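Local coordinates for protein MJ1225 (Methanocaldococcus jannaschii, PDB 3KH5), which binds AMP and ADP through four CBS repeats and is probably an archaeal counterpart of the nucleotide-sensing gamma subunit of AMP-activated protein kinase, at residues 179-183 / 193-197; 245-249 / 270-275. All blocks are in the same frame, centred on the assembly; numbering follows the deposited sequence.

Interaction 1 (179-183 / 193-197); sequences FRRLP and IITST. With ADP (adenosine-5'-diphosphate), chain E; AMP (adenosine monophosphate), chain C.
Arg180, Leu182 and Ile194 carry this antiparallel pairing. Arg180 O takes the N-H of Ser196 at 2.9 Å, in the carbonyl plane but bent (137°). Leu182 and Ile194 form a hydrogen-bonded pair. Leu182 N reaches Ile194 O at 2.9 Å, and Ile194 N returns to Leu182 O at 3.0 Å, both nearly straight. Their side chains share one face, where Leu182 CB meets Ile194 CG2 at 4.1 Å. On the other face Arg181 CB packs on Thr195 CG2.

Beyond Arg180 CG, beside Ser196 OG (hydrogen-bonded to Ser54), the chain bends at chi3 (53°). Its NE comes over one face of the Arg181 guanidinium, and its NH1 and NH2 form salt bridges to two further ADP molecules. Arg181 links two nucleotides: NH2 binds ADP O1B at 2.7 Å and NH1 binds AMP O3P at 2.6 Å. Phe179 lays a ring face on the adenine, with ADP C5 3.4 Å above its centre. A serine here would probably leave that base face without its aromatic partner and the base freer to shift.

The contact lies in the hairpin 181-186/189-195. Helix 167-177 packs on Leu182 and Ile194, helix 225-228 on Ile194, and helix 54-63 on Arg180 and Ser196.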
loop_
_atom_site.group_PDB
_atom_site.type_symbol
_atom_site.label_atom_id
_atom_site.label_comp_id
_atom_site.label_asym_id
_atom_site.label_seq_id
_atom_site.Cartn_x
_atom_site.Cartn_y
_atom_site.Cartn_z
ATOM N N PHE A 179 -1.944 -6.331 -5.063
ATOM C CA PHE A 179 -2.992 -5.331 -4.805
ATOM C C PHE A 179 -3.184 -5.079 -3.317
ATOM O O PHE A 179 -3.539 -5.996 -2.570
ATOM C CB PHE A 179 -4.346 -5.758 -5.393
ATOM C CG PHE A 179 -4.319 -6.062 -6.866
ATOM C CD1 PHE A 179 -3.574 -5.287 -7.748
ATOM C CD2 PHE A 179 -5.076 -7.111 -7.377
ATOM C CE1 PHE A 179 -3.558 -5.568 -9.114
ATOM C CE2 PHE A 179 -5.069 -7.398 -8.743
ATOM C CZ PHE A 179 -4.309 -6.623 -9.612
ATOM N N ARG A 180 -2.975 -3.833 -2.897
ATOM C CA ARG A 180 -3.186 -3.419 -1.505
ATOM C C ARG A 180 -4.659 -3.348 -1.117
ATOM O O ARG A 180 -4.993 -3.495 0.058
ATOM C CB ARG A 180 -2.560 -2.048 -1.239
ATOM C CG ARG A 180 -1.042 -2.022 -1.282
ATOM C CD ARG A 180 -0.520 -0.596 -1.420
ATOM N NE ARG A 180 -1.055 0.312 -0.402
ATOM C CZ ARG A 180 -0.709 1.591 -0.281
ATOM N NH1 ARG A 180 0.183 2.127 -1.109
ATOM N NH2 ARG A 180 -1.250 2.340 0.673
ATOM N N ARG A 181 -5.531 -3.095 -2.094
ATOM C CA ARG A 181 -6.960 -2.924 -1.794
ATOM C C ARG A 181 -7.852 -3.875 -2.603
ATOM O O ARG A 181 -7.781 -3.945 -3.839
ATOM C CB ARG A 181 -7.419 -1.460 -1.949
ATOM C CG ARG A 181 -6.310 -0.479 -2.398
ATOM C CD ARG A 181 -5.667 0.479 -1.387
ATOM N NE ARG A 181 -4.766 1.197 -2.278
ATOM C CZ ARG A 181 -3.948 2.231 -2.021
ATOM N NH1 ARG A 181 -3.857 2.832 -0.796
ATOM N NH2 ARG A 181 -3.207 2.688 -3.059
ATOM N N LEU A 182 -8.682 -4.613 -1.872
ATOM C CA LEU A 182 -9.636 -5.532 -2.467
ATOM C C LEU A 182 -11.052 -5.105 -2.102
ATOM O O LEU A 182 -11.358 -4.913 -0.921
ATOM C CB LEU A 182 -9.378 -6.970 -1.992
ATOM C CG LEU A 182 -7.992 -7.591 -2.232
ATOM C CD1 LEU A 182 -7.922 -8.990 -1.634
ATOM C CD2 LEU A 182 -7.619 -7.629 -3.713
ATOM N N PRO A 183 -11.913 -4.924 -3.117
ATOM C CA PRO A 183 -13.332 -4.763 -2.812
ATOM C C PRO A 183 -13.875 -6.055 -2.200
ATOM O O PRO A 183 -13.446 -7.148 -2.594
ATOM C CB PRO A 183 -13.964 -4.519 -4.188
ATOM C CG PRO A 183 -12.840 -4.072 -5.068
ATOM C CD PRO A 183 -11.632 -4.786 -4.558
ATOM N N ILE A 193 -14.752 -2.828 1.762
ATOM C CA ILE A 193 -13.400 -2.785 1.212
ATOM C C ILE A 193 -12.416 -3.194 2.313
ATOM O O ILE A 193 -12.642 -2.920 3.494
ATOM C CB ILE A 193 -13.056 -1.383 0.622
ATOM C CG1 ILE A 193 -11.802 -1.439 -0.271
ATOM C CG2 ILE A 193 -12.936 -0.321 1.729
ATOM C CD1 ILE A 193 -11.614 -0.221 -1.182
ATOM N N ILE A 194 -11.342 -3.869 1.918
ATOM C CA ILE A 194 -10.293 -4.289 2.840
ATOM C C ILE A 194 -8.936 -3.960 2.201
ATOM O O ILE A 194 -8.742 -4.189 1.000
ATOM C CB ILE A 194 -10.436 -5.805 3.202
ATOM C CG1 ILE A 194 -9.517 -6.187 4.370
ATOM C CG2 ILE A 194 -10.193 -6.711 1.991
ATOM C CD1 ILE A 194 -10.055 -5.776 5.732
ATOM N N THR A 195 -8.020 -3.389 2.988
ATOM C CA THR A 195 -6.686 -3.019 2.488
ATOM C C THR A 195 -5.582 -3.581 3.393
ATOM O O THR A 195 -5.865 -4.019 4.507
ATOM C CB THR A 195 -6.511 -1.476 2.319
ATOM O OG1 THR A 195 -6.300 -0.858 3.595
ATOM C CG2 THR A 195 -7.725 -0.843 1.630
ATOM N N SER A 196 -4.336 -3.568 2.917
ATOM C CA SER A 196 -3.196 -4.050 3.713
ATOM C C SER A 196 -3.034 -3.287 5.038
ATOM O O SER A 196 -2.554 -3.843 6.030
ATOM C CB SER A 196 -1.900 -3.986 2.904
ATOM O OG SER A 196 -1.605 -2.659 2.500
ATOM N N THR A 197 -3.452 -2.019 5.034
ATOM C CA THR A 197 -3.445 -1.129 6.205
ATOM C C THR A 197 -4.326 -1.665 7.344
ATOM O O THR A 197 -3.946 -1.606 8.523
ATOM C CB THR A 197 -3.896 0.306 5.788
ATOM O OG1 THR A 197 -2.837 0.949 5.064
ATOM C CG2 THR A 197 -4.253 1.162 6.993
HETATM P PB ADP E . -3.443 -0.869 -5.281
HETATM O O1B ADP E . -3.453 0.470 -4.636
HETATM O O2B ADP E . -4.739 -1.786 -4.838
HETATM O O3B ADP E . -2.143 -1.762 -4.917
HETATM P PA ADP E . -2.373 -0.221 -7.875
HETATM O O1A ADP E . -2.320 1.242 -8.109
HETATM O O2A ADP E . -0.982 -0.864 -7.375
HETATM O O3A ADP E . -3.545 -0.698 -6.866
HETATM O "O5'" ADP E . -2.897 -0.988 -9.168
HETATM C "C5'" ADP E . -2.149 -1.122 -10.390
HETATM C "C4'" ADP E . -3.172 -1.553 -11.475
HETATM O "O4'" ADP E . -3.894 -2.722 -10.966
HETATM C "C3'" ADP E . -4.226 -0.466 -11.758
HETATM O "O3'" ADP E . -4.590 -0.503 -13.142
HETATM C "C2'" ADP E . -5.415 -0.874 -10.882
HETATM O "O2'" ADP E . -6.664 -0.448 -11.454
HETATM C "C1'" ADP E . -5.313 -2.407 -10.861
HETATM N N9 ADP E . -5.914 -2.962 -9.597
HETATM C C8 ADP E . -5.768 -2.490 -8.354
HETATM N N7 ADP E . -6.464 -3.242 -7.499
HETATM C C5 ADP E . -7.062 -4.200 -8.192
HETATM C C6 ADP E . -7.899 -5.259 -7.848
HETATM N N6 ADP E . -8.258 -5.466 -6.581
HETATM N N1 ADP E . -8.338 -6.071 -8.824
HETATM C C2 ADP E . -7.987 -5.870 -10.090
HETATM N N3 ADP E . -7.189 -4.871 -10.446
HETATM C C4 ADP E . -6.712 -4.022 -9.523
HETATM P P AMP C . -5.092 2.659 2.462
HETATM O O1P AMP C . -3.998 3.530 2.961
HETATM O O2P AMP C . -4.569 1.151 2.215
HETATM O O3P AMP C . -5.662 3.146 1.024
HETATM O "O5'" AMP C . -6.341 2.540 3.461
HETATM C "C5'" AMP C . -6.461 3.306 4.684
HETATM C "C4'" AMP C . -7.880 3.170 5.241
HETATM O "O4'" AMP C . -8.753 3.711 4.208
HETATM C "C3'" AMP C . -8.188 1.666 5.367
HETATM O "O3'" AMP C . -8.953 1.402 6.562
HETATM C "C2'" AMP C . -9.036 1.379 4.130
HETATM O "O2'" AMP C . -9.983 0.341 4.407
HETATM C "C1'" AMP C . -9.743 2.718 3.898
HETATM N N9 AMP C . -10.164 2.906 2.478
HETATM C C8 AMP C . -9.404 2.754 1.389
HETATM N N7 AMP C . -10.125 3.007 0.297
HETATM C C5 AMP C . -11.353 3.319 0.697
HETATM C C6 AMP C . -12.514 3.671 0.027
HETATM N N6 AMP C . -12.525 3.739 -1.303
HETATM N N1 AMP C . -13.621 3.940 0.744
HETATM C C2 AMP C . -13.618 3.876 2.073
HETATM N N3 AMP C . -12.523 3.543 2.743
HETATM C C4 AMP C . -11.382 3.262 2.083
HETATM O O HOH W 1 -2.780 -0.275 1.697
#

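Interaction 2 (245-249 / 270-275); sequences IAEIM and ITEKDV. With ADP (adenosine-5'-diphosphate), chain E.
The Met249 methyl CE lies over one face of the Ile270-Thr271 peptide, 3.6 Å from Ile270 O. The other flat groups here are carboxylates. Glu272 touches Met249 through CG; its carboxylate OE2 makes a salt bridge to Arg134. The Asp274 carboxylate is gripped on both oxygens. OD1 accepts from ADP O3' at 2.6 Å and also pairs with Lys277. OD2 accepts from ADP O2' at 2.5 Å and from Thr271 N at 2.9 Å. That backbone N-H arrives on the anti side of OD2, 24° out of the carboxylate plane.

Met249 has the largest share of the buried surface. Its chain is extended beyond CG (chi2 170°, chi3 171°), which carries the thioether from helix 242-252 across to the strand end and helix 272-275. SD touches Glu272 CG and Val275 CG2, each at 3.8 Å. Met249 runs past both side chains in the opposite direction. One turn earlier, Ala246 CB packs on Val275 CG1 at 3.8 Å. Ile245 CG2 meets Ile270 CG2.

Thr271 is the N-cap residue of helix 272-275. Its CB points away from helix 242-252, and its OG1 donates to ADP O1A at 3.0 Å. Ile137 of helix 133-140 packs on Ala246, Glu272 and Val275.

The chemistry is therefore split. Apolar groups and a thioether join helix 242-252 to the strand end and to helix 272-275, while the polar groups of Thr271 and Asp274 serve the nucleotide. The Thr271 N bond probably helps to orient Asp274 for the ribose.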
loop_
_atom_site.group_PDB
_atom_site.type_symbol
_atom_site.label_atom_id
_atom_site.label_comp_id
_atom_site.label_asym_id
_atom_site.label_seq_id
_atom_site.Cartn_x
_atom_site.Cartn_y
_atom_site.Cartn_z
ATOM N N ILE A 245 -12.785 12.467 -9.389
ATOM C CA ILE A 245 -12.238 11.263 -8.765
ATOM C C ILE A 245 -10.811 11.482 -8.244
ATOM O O ILE A 245 -10.534 11.197 -7.071
ATOM C CB ILE A 245 -12.352 10.022 -9.698
ATOM C CG1 ILE A 245 -13.827 9.675 -9.959
ATOM C CG2 ILE A 245 -11.598 8.819 -9.128
ATOM C CD1 ILE A 245 -14.720 9.601 -8.709
ATOM N N ALA A 246 -9.928 12.011 -9.096
ATOM C CA ALA A 246 -8.554 12.354 -8.696
ATOM C C ALA A 246 -8.514 13.255 -7.461
ATOM O O ALA A 246 -7.690 13.052 -6.564
ATOM C CB ALA A 246 -7.803 13.004 -9.852
ATOM N N GLU A 247 -9.408 14.240 -7.416
ATOM C CA GLU A 247 -9.480 15.159 -6.282
ATOM C C GLU A 247 -9.909 14.460 -4.989
ATOM O O GLU A 247 -9.350 14.723 -3.922
ATOM C CB GLU A 247 -10.420 16.320 -6.598
ATOM C CG GLU A 247 -10.516 17.375 -5.500
ATOM C CD GLU A 247 -11.409 18.536 -5.890
ATOM O OE1 GLU A 247 -11.029 19.693 -5.613
ATOM O OE2 GLU A 247 -12.483 18.300 -6.486
ATOM N N ILE A 248 -10.905 13.578 -5.092
ATOM C CA ILE A 248 -11.344 12.774 -3.950
ATOM C C ILE A 248 -10.189 11.957 -3.354
ATOM O O ILE A 248 -10.014 11.941 -2.136
ATOM C CB ILE A 248 -12.554 11.873 -4.315
ATOM C CG1 ILE A 248 -13.829 12.727 -4.389
ATOM C CG2 ILE A 248 -12.753 10.762 -3.273
ATOM C CD1 ILE A 248 -14.878 12.164 -5.338
ATOM N N MET A 249 -9.398 11.305 -4.208
ATOM C CA MET A 249 -8.260 10.487 -3.757
ATOM C C MET A 249 -7.241 11.308 -2.975
ATOM O O MET A 249 -6.850 10.957 -1.859
ATOM C CB MET A 249 -7.556 9.840 -4.958
ATOM C CG MET A 249 -8.389 8.828 -5.727
ATOM S SD MET A 249 -7.595 8.340 -7.271
ATOM C CE MET A 249 -8.655 6.990 -7.785
ATOM N N ILE A 270 -10.790 1.817 -9.896
ATOM C CA ILE A 270 -9.880 2.820 -10.432
ATOM C C ILE A 270 -8.948 3.275 -9.318
ATOM O O ILE A 270 -9.378 3.481 -8.183
ATOM C CB ILE A 270 -10.648 4.001 -11.088
ATOM C CG1 ILE A 270 -9.674 5.045 -11.659
ATOM C CG2 ILE A 270 -11.665 4.615 -10.106
ATOM C CD1 ILE A 270 -10.267 5.919 -12.754
ATOM N N THR A 271 -7.666 3.405 -9.638
ATOM C CA THR A 271 -6.691 3.766 -8.630
ATOM C C THR A 271 -5.874 4.951 -9.100
ATOM O O THR A 271 -5.989 5.388 -10.253
ATOM C CB THR A 271 -5.730 2.595 -8.299
ATOM O OG1 THR A 271 -4.836 2.377 -9.400
ATOM C CG2 THR A 271 -6.494 1.306 -7.983
ATOM N N GLU A 272 -5.032 5.452 -8.206
ATOM C CA GLU A 272 -4.122 6.542 -8.518
ATOM C C GLU A 272 -3.227 6.251 -9.714
ATOM O O GLU A 272 -2.928 7.161 -10.487
ATOM C CB GLU A 272 -3.264 6.878 -7.303
ATOM C CG GLU A 272 -4.041 7.564 -6.200
ATOM C CD GLU A 272 -3.216 7.794 -4.952
ATOM O OE1 GLU A 272 -2.494 6.869 -4.519
ATOM O OE2 GLU A 272 -3.307 8.902 -4.390
ATOM N N LYS A 273 -2.792 4.998 -9.872
ATOM C CA LYS A 273 -1.971 4.641 -11.031
ATOM C C LYS A 273 -2.762 4.822 -12.322
ATOM O O LYS A 273 -2.223 5.308 -13.319
ATOM C CB LYS A 273 -1.414 3.216 -10.943
ATOM C CG LYS A 273 -0.244 2.968 -11.910
ATOM C CD LYS A 273 0.250 1.523 -11.897
ATOM C CE LYS A 273 0.735 1.085 -10.516
ATOM N NZ LYS A 273 1.825 1.948 -9.982
ATOM N N ASP A 274 -4.039 4.439 -12.293
ATOM C CA ASP A 274 -4.939 4.614 -13.436
ATOM C C ASP A 274 -5.158 6.075 -13.793
ATOM O O ASP A 274 -5.217 6.423 -14.973
ATOM C CB ASP A 274 -6.304 4.001 -13.147
ATOM C CG ASP A 274 -6.245 2.507 -12.980
ATOM O OD1 ASP A 274 -5.501 1.849 -13.738
ATOM O OD2 ASP A 274 -6.958 1.994 -12.095
ATOM N N VAL A 275 -5.324 6.913 -12.769
ATOM C CA VAL A 275 -5.458 8.359 -12.957
ATOM C C VAL A 275 -4.247 8.894 -13.707
ATOM O O VAL A 275 -4.390 9.686 -14.639
ATOM C CB VAL A 275 -5.632 9.115 -11.606
ATOM C CG1 VAL A 275 -5.543 10.629 -11.801
ATOM C CG2 VAL A 275 -6.956 8.750 -10.958
HETATM P PB ADP E . -3.443 -0.869 -5.281
HETATM O O1B ADP E . -3.453 0.470 -4.636
HETATM O O2B ADP E . -4.739 -1.786 -4.838
HETATM O O3B ADP E . -2.143 -1.762 -4.917
HETATM P PA ADP E . -2.373 -0.221 -7.875
HETATM O O1A ADP E . -2.320 1.242 -8.109
HETATM O O2A ADP E . -0.982 -0.864 -7.375
HETATM O O3A ADP E . -3.545 -0.698 -6.866
HETATM O "O5'" ADP E . -2.897 -0.988 -9.168
HETATM C "C5'" ADP E . -2.149 -1.122 -10.390
HETATM C "C4'" ADP E . -3.172 -1.553 -11.475
HETATM O "O4'" ADP E . -3.894 -2.722 -10.966
HETATM C "C3'" ADP E . -4.226 -0.466 -11.758
HETATM O "O3'" ADP E . -4.590 -0.503 -13.142
HETATM C "C2'" ADP E . -5.415 -0.874 -10.882
HETATM O "O2'" ADP E . -6.664 -0.448 -11.454
HETATM C "C1'" ADP E . -5.313 -2.407 -10.861
HETATM N N9 ADP E . -5.914 -2.962 -9.597
HETATM C C8 ADP E . -5.768 -2.490 -8.354
HETATM N N7 ADP E . -6.464 -3.242 -7.499
HETATM C C5 ADP E . -7.062 -4.200 -8.192
HETATM C C6 ADP E . -7.899 -5.259 -7.848
HETATM N N6 ADP E . -8.258 -5.466 -6.581
HETATM N N1 ADP E . -8.338 -6.071 -8.824
HETATM C C2 ADP E . -7.987 -5.870 -10.090
HETATM N N3 ADP E . -7.189 -4.871 -10.446
HETATM C C4 ADP E . -6.712 -4.022 -9.523
#

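Interaction 1 lies in the third CBS repeat and interaction 2 in the fourth. Their centres are about 15 Å apart and their nearest atoms about 4 Å, without touching. The same ADP joins them. Residues 179-183 hold its adenine and beta-phosphate, while residues 270-275 hold its ribose and alpha-phosphate. Thr155 and Ile159 add further bonds. This nucleotide thus spans two repeats, consistent with the nucleotide sites between paired CBS domains. Interaction 1 also reaches AMP and, through the Arg180 side chain, two further ADP molecules, one of them about 3 Å away. The side chain of Glu272 is about 5 Å from another bound ADP. Three ADP and one AMP thus cluster around Arg180 and Arg181.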